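Local coordinates for protein 2-hydroxyisobutyryl-CoA mutase large subunit (PDB 4R3U) that catalyses, together with its small cobalamin-binding partner subunit, the isomerization between 2-hydroxyisobutyryl-CoA and (S)-3-hydroxybutyryl-CoA, at residues A[523-528]-A[544-549]; A[183-188]-A[551-556]; A[233-238]-A[536-541]; A[155-160]-A[507-512]. All coordinates share one frame; numbering follows the deposited sequence.

In the fold
All four contacts lie on one flank of the large subunit. Contacts 2, 3 and 4 join C-terminal segments to 183-188, 233-238 and 155-160, while contact 1 holds two C-terminal helices together. Contact 2 is the hub, its centre about 10 Å from that of contact 1, 12 Å from contact 4 and 14 Å from contact 3. L528 packs on I556 between contacts 1 and 2, M540 on W184 between 3 and 2, and M553 N probably bonds D156 O between 2 and 4. Contacts 3 and 4, centres about 25 Å apart, do not touch. The side chains of L186 and I236 lie about 5 and 4 Å from that of substrate-binding V208, and L186 about 11 Å from cobalamin.

Contact 1: A[523-528]-A[544-549]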
loop_
_atom_site.group_PDB
_atom_site.type_symbol
_atom_site.label_atom_id
_atom_site.label_comp_id
_atom_site.label_asym_id
_atom_site.label_seq_id
_atom_site.Cartn_x
_atom_site.Cartn_y
_atom_site.Cartn_z
ATOM N N ALA A 523 14.789 20.276 50.443
ATOM C CA ALA A 523 14.975 21.734 50.405
ATOM C C ALA A 523 14.712 22.276 48.988
ATOM O O ALA A 523 14.046 23.303 48.833
ATOM C CB ALA A 523 16.387 22.085 50.840
ATOM N N MET A 524 15.207 21.553 47.952
ATOM C CA MET A 524 15.041 21.908 46.552
ATOM C C MET A 524 13.563 21.788 46.140
ATOM O O MET A 524 13.124 22.538 45.267
ATOM C CB MET A 524 15.908 21.010 45.671
ATOM C CG MET A 524 17.339 21.460 45.517
ATOM S SD MET A 524 18.249 20.351 44.395
ATOM C CE MET A 524 19.744 21.277 44.187
ATOM N N LEU A 525 12.801 20.852 46.760
ATOM C CA LEU A 525 11.370 20.697 46.504
ATOM C C LEU A 525 10.615 21.912 47.073
ATOM O O LEU A 525 9.684 22.411 46.441
ATOM C CB LEU A 525 10.825 19.376 47.106
ATOM C CG LEU A 525 11.167 18.085 46.346
ATOM C CD1 LEU A 525 10.756 16.878 47.127
ATOM C CD2 LEU A 525 10.560 18.059 44.932
ATOM N N ASP A 526 11.054 22.411 48.242
ATOM C CA ASP A 526 10.477 23.593 48.877
ATOM C C ASP A 526 10.788 24.830 48.026
ATOM O O ASP A 526 9.983 25.763 47.986
ATOM C CB ASP A 526 11.019 23.785 50.301
ATOM C CG ASP A 526 10.598 22.774 51.353
ATOM O OD1 ASP A 526 9.642 22.010 51.098
ATOM O OD2 ASP A 526 11.189 22.794 52.464
ATOM N N GLN A 527 11.957 24.836 47.349
ATOM C CA GLN A 527 12.336 25.924 46.452
ATOM C C GLN A 527 11.434 25.851 45.212
ATOM O O GLN A 527 11.006 26.885 44.715
ATOM C CB GLN A 527 13.803 25.820 46.027
ATOM C CG GLN A 527 14.836 26.209 47.060
ATOM C CD GLN A 527 16.184 25.641 46.686
ATOM O OE1 GLN A 527 16.770 24.840 47.419
ATOM N NE2 GLN A 527 16.696 26.004 45.511
ATOM N N LEU A 528 11.134 24.641 44.726
ATOM C CA LEU A 528 10.261 24.441 43.564
ATOM C C LEU A 528 8.838 25.023 43.751
ATOM O O LEU A 528 8.319 25.659 42.831
ATOM C CB LEU A 528 10.235 22.974 43.118
ATOM C CG LEU A 528 9.691 22.721 41.725
ATOM C CD1 LEU A 528 10.718 23.113 40.641
ATOM C CD2 LEU A 528 9.253 21.284 41.598
ATOM N N ILE A 544 15.782 20.487 36.682
ATOM C CA ILE A 544 17.059 19.917 36.211
ATOM C C ILE A 544 17.948 19.588 37.441
ATOM O O ILE A 544 18.473 18.476 37.523
ATOM C CB ILE A 544 17.796 20.774 35.114
ATOM C CG1 ILE A 544 16.919 20.974 33.857
ATOM C CG2 ILE A 544 19.131 20.127 34.699
ATOM C CD1 ILE A 544 17.291 22.189 32.996
ATOM N N GLU A 545 18.040 20.509 38.427
ATOM C CA GLU A 545 18.819 20.273 39.647
ATOM C C GLU A 545 18.248 19.149 40.511
ATOM O O GLU A 545 18.996 18.311 41.029
ATOM C CB GLU A 545 19.007 21.562 40.443
ATOM C CG GLU A 545 20.058 22.491 39.846
ATOM C CD GLU A 545 21.392 21.840 39.515
ATOM O OE1 GLU A 545 22.024 21.290 40.446
ATOM O OE2 GLU A 545 21.768 21.816 38.317
ATOM N N LEU A 546 16.919 19.086 40.583
ATOM C CA LEU A 546 16.188 18.071 41.328
ATOM C C LEU A 546 16.451 16.649 40.825
ATOM O O LEU A 546 16.902 15.809 41.607
ATOM C CB LEU A 546 14.684 18.376 41.319
ATOM C CG LEU A 546 14.183 19.336 42.406
ATOM C CD1 LEU A 546 12.831 19.914 42.023
ATOM C CD2 LEU A 546 14.128 18.646 43.773
ATOM N N VAL A 547 16.164 16.379 39.540
ATOM C CA VAL A 547 16.412 15.072 38.883
ATOM C C VAL A 547 17.888 14.603 39.052
ATOM O O VAL A 547 18.126 13.430 39.388
ATOM C CB VAL A 547 15.893 14.986 37.417
ATOM C CG1 VAL A 547 14.402 15.311 37.347
ATOM C CG2 VAL A 547 16.688 15.866 36.457
ATOM N N LYS A 548 18.853 15.563 38.920
ATOM C CA LYS A 548 20.291 15.356 39.112
ATOM C C LYS A 548 20.550 14.894 40.535
ATOM O O LYS A 548 21.322 13.949 40.744
ATOM C CB LYS A 548 21.077 16.658 38.856
ATOM C CG LYS A 548 21.487 16.854 37.415
ATOM C CD LYS A 548 21.951 18.262 37.145
ATOM C CE LYS A 548 22.781 18.352 35.882
ATOM N NZ LYS A 548 23.330 19.726 35.679
ATOM N N ALA A 549 19.889 15.561 41.514
ATOM C CA ALA A 549 20.058 15.302 42.936
ATOM C C ALA A 549 19.485 13.948 43.418
ATOM O O ALA A 549 19.751 13.530 44.550
ATOM C CB ALA A 549 19.496 16.469 43.739
#
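L528 N bonds M524 O at 2.9 Å within helix 518-532, and A549 N bonds E545 O within helix 540-549. These bonds belong to the helices themselves; between the helices the side chains meet by apolar contact. The two short segments run antiparallel, with their axes 10.2 Å apart at closest and an angle of 160° between them.

M524 and L546 form the centre. M524 turns its CG away from its carbonyl carbon (chi1 -84°) and is extended from there on, a straight rod reaching across to the second helix. Its root, CB, receives methyl CD2 of L546 at 3.5 Å; farther out M524 SD lies 4.1 Å from A549 CB, and the end methyl CE reaches E545 CB at 3.8 Å. L546 works as a two-pronged wedge. L546 CD2 also touches L525 CD2 at 3.8 Å, the two leucines crossing at about a right angle, whereas L546 CD1 meets L528 CD2 at 3.9 Å.

Of the E545 side chain, CB does the touching; M524 SD also lies near the E545 backbone carbonyl. The bent E545 chain carries the carboxylate to the border, where OE2 has a long salt bridge of 3.7 Å to K548 NZ, a lysine also paired with E195. Beneath the leucines, helix 553-564 closes the third side through I556 and L560 against L528. Such a hairpin, joined by methyl, methylene and thioether groups, depends on shape complementarity and exclusion of water, with charge confined to its margin.

Contact 2: A[183-188]-A[551-556]; sequences AWILLA and ATMGDI
W184 and I185 of helix 183-196 pack against M553 and I556 on the first turn of helix 553-564, which opens with a capping box made by T552 and D555. Helix 183-196 belongs to the TIM-barrel region, lying in the chain between parallel neighbouring strands 175-178 and 206-208, so the contact joins the barrel's outer layer to a C-terminal helix.

The tight side is wholly apolar and buried. I185 sits in the middle: its CD1 meets both M553 CG and I556 CG2 at 3.8 Å, crossing the methionine at about a right angle and sliding past the isoleucine in the opposite direction. Within its own helix, I185 also lays CG1 over the centre of one face of the W184 ring. That indole reaches I556 with its six-membered ring, W184 CZ2 standing 3.6 Å from I556 CG2, so this one methyl is shared by W184 and I185. M553 leaves the backbone with CG anti to N, then bends at its last torsion (chi3 -80°); the bend brings M553 CE within 3.4 Å of L186 CD1, a leucine that also packs on F129.

The looser side belongs to G554 and D555, which are partly exposed and make no contact with 183-188. Here polar groups take over: D138 accepts from G554 N, and R516 forms a salt bridge with D555. In the box itself D555 N donates to T552 OG1 at 3.2 Å. T552 N returns a nearly straight bond to D555 OD2 at 2.8 Å, arriving 36° above the carboxylate plane.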
loop_
_atom_site.group_PDB
_atom_site.type_symbol
_atom_site.label_atom_id
_atom_site.label_comp_id
_atom_site.label_asym_id
_atom_site.label_seq_id
_atom_site.Cartn_x
_atom_site.Cartn_y
_atom_site.Cartn_z
ATOM N N ALA A 183 5.930 15.965 31.169
ATOM C CA ALA A 183 6.910 16.230 30.121
ATOM C C ALA A 183 8.100 17.044 30.601
ATOM O O ALA A 183 9.229 16.773 30.160
ATOM C CB ALA A 183 6.253 16.934 28.946
ATOM N N TRP A 184 7.860 18.051 31.489
ATOM C CA TRP A 184 8.928 18.924 31.970
ATOM C C TRP A 184 9.991 18.178 32.765
ATOM O O TRP A 184 11.180 18.489 32.640
ATOM C CB TRP A 184 8.373 20.176 32.668
ATOM C CG TRP A 184 8.315 20.162 34.176
ATOM C CD1 TRP A 184 9.187 20.771 35.033
ATOM C CD2 TRP A 184 7.285 19.586 34.993
ATOM N NE1 TRP A 184 8.767 20.611 36.335
ATOM C CE2 TRP A 184 7.604 19.880 36.342
ATOM C CE3 TRP A 184 6.130 18.826 34.724
ATOM C CZ2 TRP A 184 6.792 19.461 37.416
ATOM C CZ3 TRP A 184 5.350 18.383 35.787
ATOM C CH2 TRP A 184 5.667 18.716 37.111
ATOM N N ILE A 185 9.557 17.163 33.539
ATOM C CA ILE A 185 10.412 16.292 34.359
ATOM C C ILE A 185 11.312 15.460 33.422
ATOM O O ILE A 185 12.516 15.394 33.626
ATOM C CB ILE A 185 9.540 15.436 35.336
ATOM C CG1 ILE A 185 8.948 16.324 36.439
ATOM C CG2 ILE A 185 10.325 14.240 35.919
ATOM C CD1 ILE A 185 7.843 15.756 37.110
ATOM N N LEU A 186 10.729 14.883 32.371
ATOM C CA LEU A 186 11.494 14.116 31.388
ATOM C C LEU A 186 12.453 14.959 30.572
ATOM O O LEU A 186 13.563 14.503 30.301
ATOM C CB LEU A 186 10.594 13.229 30.533
ATOM C CG LEU A 186 10.521 11.824 31.065
ATOM C CD1 LEU A 186 9.644 11.732 32.268
ATOM C CD2 LEU A 186 10.021 10.921 30.058
ATOM N N LEU A 187 12.065 16.219 30.265
ATOM C CA LEU A 187 12.944 17.167 29.591
ATOM C C LEU A 187 14.123 17.563 30.520
ATOM O O LEU A 187 15.261 17.684 30.054
ATOM C CB LEU A 187 12.169 18.414 29.106
ATOM C CG LEU A 187 12.994 19.499 28.380
ATOM C CD1 LEU A 187 13.768 18.948 27.150
ATOM C CD2 LEU A 187 12.143 20.695 28.044
ATOM N N ALA A 188 13.850 17.738 31.825
ATOM C CA ALA A 188 14.872 18.048 32.823
ATOM C C ALA A 188 15.876 16.894 32.903
ATOM O O ALA A 188 17.077 17.146 32.978
ATOM C CB ALA A 188 14.233 18.276 34.178
ATOM N N ALA A 551 15.964 13.152 42.776
ATOM C CA ALA A 551 14.514 13.279 42.944
ATOM C C ALA A 551 13.814 12.401 41.914
ATOM O O ALA A 551 14.283 12.243 40.772
ATOM C CB ALA A 551 14.080 14.728 42.749
ATOM N N THR A 552 12.689 11.821 42.326
ATOM C CA THR A 552 11.867 11.003 41.441
ATOM C C THR A 552 10.793 11.905 40.862
ATOM O O THR A 552 10.594 13.017 41.361
ATOM C CB THR A 552 11.287 9.784 42.168
ATOM O OG1 THR A 552 10.323 10.227 43.122
ATOM C CG2 THR A 552 12.352 8.924 42.835
ATOM N N MET A 553 10.106 11.439 39.807
ATOM C CA MET A 553 9.015 12.176 39.185
ATOM C C MET A 553 7.898 12.425 40.227
ATOM O O MET A 553 7.381 13.538 40.318
ATOM C CB MET A 553 8.474 11.375 37.991
ATOM C CG MET A 553 7.276 12.018 37.345
ATOM S SD MET A 553 6.488 10.942 36.186
ATOM C CE MET A 553 7.531 11.128 34.818
ATOM N N GLY A 554 7.573 11.372 40.988
ATOM C CA GLY A 554 6.603 11.381 42.077
ATOM C C GLY A 554 6.910 12.416 43.135
ATOM O O GLY A 554 5.997 13.110 43.579
ATOM N N ASP A 555 8.195 12.559 43.520
ATOM C CA ASP A 555 8.624 13.571 44.516
ATOM C C ASP A 555 8.207 14.974 44.042
ATOM O O ASP A 555 7.562 15.713 44.793
ATOM C CB ASP A 555 10.160 13.559 44.718
ATOM C CG ASP A 555 10.787 12.351 45.385
ATOM O OD1 ASP A 555 10.156 11.773 46.291
ATOM O OD2 ASP A 555 11.937 12.026 45.051
ATOM N N ILE A 556 8.553 15.295 42.768
ATOM C CA ILE A 556 8.296 16.549 42.054
ATOM C C ILE A 556 6.802 16.778 41.855
ATOM O O ILE A 556 6.301 17.851 42.227
ATOM C CB ILE A 556 9.134 16.644 40.729
ATOM C CG1 ILE A 556 10.669 16.505 41.022
ATOM C CG2 ILE A 556 8.854 17.951 39.979
ATOM C CD1 ILE A 556 11.547 16.122 39.814
#

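Contact 3: A[233-238]-A[536-541]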
loop_
_atom_site.group_PDB
_atom_site.type_symbol
_atom_site.label_atom_id
_atom_site.label_comp_id
_atom_site.label_asym_id
_atom_site.label_seq_id
_atom_site.Cartn_x
_atom_site.Cartn_y
_atom_site.Cartn_z
ATOM N N VAL A 233 3.808 23.993 30.035
ATOM C CA VAL A 233 4.054 23.966 28.584
ATOM C C VAL A 233 4.827 25.227 28.165
ATOM O O VAL A 233 5.811 25.150 27.427
ATOM C CB VAL A 233 2.756 23.772 27.763
ATOM C CG1 VAL A 233 3.062 23.668 26.275
ATOM C CG2 VAL A 233 2.006 22.523 28.231
ATOM N N ARG A 234 4.410 26.370 28.702
ATOM C CA ARG A 234 5.023 27.672 28.454
ATOM C C ARG A 234 6.471 27.644 28.934
ATOM O O ARG A 234 7.366 27.994 28.174
ATOM C CB ARG A 234 4.195 28.738 29.173
ATOM C CG ARG A 234 4.538 30.177 28.875
ATOM C CD ARG A 234 4.228 31.020 30.100
ATOM N NE ARG A 234 5.070 30.637 31.236
ATOM C CZ ARG A 234 5.032 31.196 32.437
ATOM N NH1 ARG A 234 5.837 30.772 33.397
ATOM N NH2 ARG A 234 4.186 32.180 32.692
ATOM N N ASP A 235 6.717 27.173 30.161
ATOM C CA ASP A 235 8.083 27.035 30.696
ATOM C C ASP A 235 8.953 26.083 29.856
ATOM O O ASP A 235 10.147 26.325 29.673
ATOM C CB ASP A 235 8.050 26.563 32.149
ATOM C CG ASP A 235 7.547 27.571 33.141
ATOM O OD1 ASP A 235 7.070 28.642 32.717
ATOM O OD2 ASP A 235 7.597 27.278 34.342
ATOM N N ILE A 236 8.346 25.015 29.338
ATOM C CA ILE A 236 9.068 24.085 28.470
ATOM C C ILE A 236 9.476 24.846 27.211
ATOM O O ILE A 236 10.644 24.803 26.823
ATOM C CB ILE A 236 8.259 22.793 28.154
ATOM C CG1 ILE A 236 8.054 21.941 29.419
ATOM C CG2 ILE A 236 8.928 21.988 27.042
ATOM C CD1 ILE A 236 6.912 20.844 29.261
ATOM N N ILE A 237 8.521 25.583 26.621
ATOM C CA ILE A 237 8.722 26.360 25.393
ATOM C C ILE A 237 9.757 27.439 25.546
ATOM O O ILE A 237 10.707 27.435 24.764
ATOM C CB ILE A 237 7.386 26.833 24.749
ATOM C CG1 ILE A 237 6.653 25.623 24.109
ATOM C CG2 ILE A 237 7.609 27.968 23.722
ATOM C CD1 ILE A 237 5.158 25.834 23.874
ATOM N N THR A 238 9.616 28.325 26.567
ATOM C CA THR A 238 10.571 29.425 26.836
ATOM C C THR A 238 11.978 28.939 27.182
ATOM O O THR A 238 12.941 29.534 26.708
ATOM C CB THR A 238 10.040 30.401 27.873
ATOM O OG1 THR A 238 9.868 29.721 29.120
ATOM C CG2 THR A 238 8.736 31.053 27.442
ATOM N N SER A 536 5.536 34.048 36.718
ATOM C CA SER A 536 6.519 34.636 35.802
ATOM C C SER A 536 7.855 33.853 35.719
ATOM O O SER A 536 8.570 33.958 34.708
ATOM C CB SER A 536 6.765 36.102 36.151
ATOM O OG SER A 536 7.517 36.223 37.345
ATOM N N GLN A 537 8.187 33.088 36.779
ATOM C CA GLN A 537 9.414 32.290 36.863
ATOM C C GLN A 537 9.315 30.988 36.075
ATOM O O GLN A 537 8.217 30.472 35.903
ATOM C CB GLN A 537 9.754 32.001 38.329
ATOM C CG GLN A 537 10.530 33.133 39.011
ATOM C CD GLN A 537 10.897 32.752 40.418
ATOM O OE1 GLN A 537 11.549 31.732 40.661
ATOM N NE2 GLN A 537 10.478 33.562 41.383
ATOM N N ASN A 538 10.454 30.451 35.592
ATOM C CA ASN A 538 10.488 29.192 34.843
ATOM C C ASN A 538 10.839 28.011 35.778
ATOM O O ASN A 538 11.761 28.112 36.600
ATOM C CB ASN A 538 11.436 29.279 33.647
ATOM C CG ASN A 538 11.236 28.196 32.603
ATOM O OD1 ASN A 538 11.281 27.000 32.891
ATOM N ND2 ASN A 538 11.039 28.582 31.357
ATOM N N LEU A 539 10.080 26.903 35.660
ATOM C CA LEU A 539 10.235 25.696 36.482
ATOM C C LEU A 539 11.395 24.818 36.065
ATOM O O LEU A 539 11.849 24.002 36.861
ATOM C CB LEU A 539 8.946 24.855 36.461
ATOM C CG LEU A 539 7.756 25.396 37.245
ATOM C CD1 LEU A 539 6.505 24.639 36.891
ATOM C CD2 LEU A 539 7.985 25.317 38.721
ATOM N N MET A 540 11.848 24.955 34.813
ATOM C CA MET A 540 12.908 24.126 34.233
ATOM C C MET A 540 14.257 24.069 34.948
ATOM O O MET A 540 14.678 22.954 35.267
ATOM C CB MET A 540 13.050 24.336 32.723
ATOM C CG MET A 540 11.886 23.757 31.924
ATOM S SD MET A 540 11.638 21.984 32.149
ATOM C CE MET A 540 13.244 21.339 31.650
ATOM N N PRO A 541 14.945 25.207 35.231
ATOM C CA PRO A 541 16.260 25.125 35.904
ATOM C C PRO A 541 16.324 24.296 37.183
ATOM O O PRO A 541 17.246 23.493 37.338
ATOM C CB PRO A 541 16.619 26.589 36.156
ATOM C CG PRO A 541 15.883 27.333 35.141
ATOM C CD PRO A 541 14.602 26.616 34.926
#
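D235 holds its carboxylate beside its own backbone N (chi1 -70°), and N538 swings its amide anti to its N (chi1 -163°); these two torsions interlock the flank of helix 226-243 with the approach to helix 540-549. D235 OD2 accepts from L539 N at 2.8 Å, the donor arriving well above the carboxylate plane (50°). In the reverse sense N538 ND2 donates to D235 O at 3.0 Å, in the carbonyl plane and on a lone pair, with the acceptor also near the amide plane. The same amide points OD1 back at M540 N, 2.9 Å away, closing an Asx turn just ahead of the helix. Both ends of the N538 amide are thus engaged, which fixes its rotation.

D235 is balanced by two arginines. R234 NH1 meets D235 OD1 at 2.6 Å on the syn lone pair and in the guanidinium plane, while R231 NE forms a salt bridge with OD2; together they would probably stabilise the charged carboxylate. R234 also reaches E535 O with NH2. Replacing D235 by alanine would probably cost L539 N its acceptor and take from R231 and R234 the carboxylate they share, leaving R234 less firmly held.

Carbon atoms crowd the same oxygens: M540 CG lies 3.8 Å from D235 O, and L539 CG 3.5 Å from D235 OD2. Beyond the polar clasp, L539 packs on helix 518-532 through L528 and V531, M540 and I236 both rest on W184 and L187 of helix 183-196, and I236 approaches V208 on strand 206-208.

Contact 4: A[155-160]-A[507-512]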
loop_
_atom_site.group_PDB
_atom_site.type_symbol
_atom_site.label_atom_id
_atom_site.label_comp_id
_atom_site.label_asym_id
_atom_site.label_seq_id
_atom_site.Cartn_x
_atom_site.Cartn_y
_atom_site.Cartn_z
ATOM N N ILE A 155 9.647 5.276 33.708
ATOM C CA ILE A 155 10.673 6.247 34.039
ATOM C C ILE A 155 10.267 6.914 35.365
ATOM O O ILE A 155 9.220 7.565 35.441
ATOM C CB ILE A 155 11.090 7.261 32.915
ATOM C CG1 ILE A 155 11.389 6.567 31.552
ATOM C CG2 ILE A 155 12.294 8.155 33.377
ATOM C CD1 ILE A 155 12.733 5.810 31.421
ATOM N N ASP A 156 11.079 6.707 36.423
ATOM C CA ASP A 156 10.815 7.304 37.746
ATOM C C ASP A 156 11.915 8.256 38.088
ATOM O O ASP A 156 11.655 9.275 38.704
ATOM C CB ASP A 156 10.692 6.242 38.868
ATOM C CG ASP A 156 9.544 5.262 38.724
ATOM O OD1 ASP A 156 8.582 5.581 38.026
ATOM O OD2 ASP A 156 9.622 4.175 39.301
ATOM N N THR A 157 13.145 7.915 37.665
ATOM C CA THR A 157 14.425 8.590 37.962
ATOM C C THR A 157 15.299 8.812 36.690
ATOM O O THR A 157 15.078 8.192 35.647
ATOM C CB THR A 157 15.208 7.724 38.976
ATOM O OG1 THR A 157 15.553 6.475 38.362
ATOM C CG2 THR A 157 14.431 7.449 40.250
ATOM N N LEU A 158 16.296 9.692 36.805
ATOM C CA LEU A 158 17.270 9.981 35.753
ATOM C C LEU A 158 18.085 8.696 35.479
ATOM O O LEU A 158 18.443 8.429 34.324
ATOM C CB LEU A 158 18.169 11.137 36.199
ATOM C CG LEU A 158 19.478 11.413 35.451
ATOM C CD1 LEU A 158 19.228 11.761 33.981
ATOM C CD2 LEU A 158 20.230 12.542 36.137
ATOM N N ALA A 159 18.315 7.880 36.541
ATOM C CA ALA A 159 18.981 6.584 36.487
ATOM C C ALA A 159 18.321 5.665 35.446
ATOM O O ALA A 159 19.034 4.990 34.705
ATOM C CB ALA A 159 18.942 5.931 37.852
ATOM N N ASP A 160 16.965 5.666 35.364
ATOM C CA ASP A 160 16.187 4.863 34.412
ATOM C C ASP A 160 16.410 5.377 32.994
ATOM O O ASP A 160 16.380 4.584 32.028
ATOM C CB ASP A 160 14.677 4.952 34.685
ATOM C CG ASP A 160 14.152 4.499 36.026
ATOM O OD1 ASP A 160 14.801 3.641 36.665
ATOM O OD2 ASP A 160 13.034 4.922 36.393
ATOM N N SER A 507 13.159 -1.645 42.757
ATOM C CA SER A 507 14.510 -1.879 43.266
ATOM C C SER A 507 15.403 -0.678 43.004
ATOM O O SER A 507 16.061 -0.208 43.938
ATOM C CB SER A 507 15.113 -3.116 42.614
ATOM O OG SER A 507 14.427 -4.286 43.020
ATOM N N ARG A 508 15.407 -0.172 41.738
ATOM C CA ARG A 508 16.188 0.986 41.305
ATOM C C ARG A 508 15.679 2.289 41.903
ATOM O O ARG A 508 16.498 3.086 42.365
ATOM C CB ARG A 508 16.238 1.079 39.778
ATOM C CG ARG A 508 17.063 2.258 39.244
ATOM C CD ARG A 508 17.761 1.926 37.958
ATOM N NE ARG A 508 16.788 1.669 36.904
ATOM C CZ ARG A 508 17.012 0.906 35.848
ATOM N NH1 ARG A 508 16.048 0.695 34.959
ATOM N NH2 ARG A 508 18.187 0.321 35.686
ATOM N N THR A 509 14.348 2.511 41.890
ATOM C CA THR A 509 13.713 3.714 42.446
ATOM C C THR A 509 14.042 3.844 43.934
ATOM O O THR A 509 14.440 4.933 44.366
ATOM C CB THR A 509 12.206 3.785 42.080
ATOM O OG1 THR A 509 12.108 3.878 40.664
ATOM C CG2 THR A 509 11.512 5.007 42.660
ATOM N N ARG A 510 13.936 2.713 44.699
ATOM C CA ARG A 510 14.222 2.633 46.143
ATOM C C ARG A 510 15.687 2.974 46.445
ATOM O O ARG A 510 15.970 3.648 47.451
ATOM C CB ARG A 510 13.896 1.230 46.710
ATOM C CG ARG A 510 12.408 0.927 46.891
ATOM C CD ARG A 510 12.188 -0.367 47.663
ATOM N NE ARG A 510 10.780 -0.768 47.667
ATOM C CZ ARG A 510 10.329 -1.966 48.050
ATOM N NH1 ARG A 510 11.180 -2.913 48.435
ATOM N NH2 ARG A 510 9.028 -2.232 48.022
ATOM N N ARG A 511 16.605 2.487 45.575
ATOM C CA ARG A 511 18.046 2.662 45.639
ATOM C C ARG A 511 18.395 4.135 45.430
ATOM O O ARG A 511 19.143 4.702 46.234
ATOM C CB ARG A 511 18.728 1.781 44.572
ATOM C CG ARG A 511 20.240 1.630 44.724
ATOM C CD ARG A 511 20.945 1.286 43.418
ATOM N NE ARG A 511 20.541 2.112 42.269
ATOM C CZ ARG A 511 21.360 2.892 41.572
ATOM N NH1 ARG A 511 22.646 2.973 41.894
ATOM N NH2 ARG A 511 20.902 3.596 40.547
ATOM N N VAL A 512 17.831 4.764 44.381
ATOM C CA VAL A 512 18.035 6.182 44.032
ATOM C C VAL A 512 17.667 7.072 45.229
ATOM O O VAL A 512 18.464 7.943 45.611
ATOM C CB VAL A 512 17.299 6.577 42.712
ATOM C CG1 VAL A 512 17.283 8.094 42.489
ATOM C CG2 VAL A 512 17.903 5.850 41.502
#
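R508 and D160 form the salt bridge of this contact: R508 NE donates to D160 OD1 at 2.8 Å, nearly along the acceptor's C-O bond. The R508 chain bends at chi3 (64°), with D160 CA over one face of its guanidinium and the carboxylate and guanidinium planes 60° apart. Its far end pairs with E108 through NH2.

Hydrogen bonding adds a second tie. T509 OG1 donates to D156 OD2 at 2.9 Å on the anti lone pair, away from OD1, the two side chains crossing at about a right angle. The same OD2 also accepts from S139 and Q505.

Apolar contact fills the other side. T157 CG2 and V512 CG1 meet tip to tip at 3.7 Å, and the second valine methyl, CG2, reaches A159 CB at 3.8 Å. R511 only brushes A159 with its guanidinium edge while its NH1 pairs with E515.

D160 also serves its own segment: OD2 accepts from D156 N at 2.6 Å and from T157 N at 3.3 Å. In return D160 N makes a weak bond to T157 OG1, 3.4 Å long. With a leucine at D160, the amides of D156 and T157 are likely to lose their shared acceptor and R508 NE its mate. The reciprocal pairing of T157 and D160 is the capping box that starts helix 158-164, here docked on the flank of helix 501-515 through D156 and D160 and through the apolar carbons of T157 and A159.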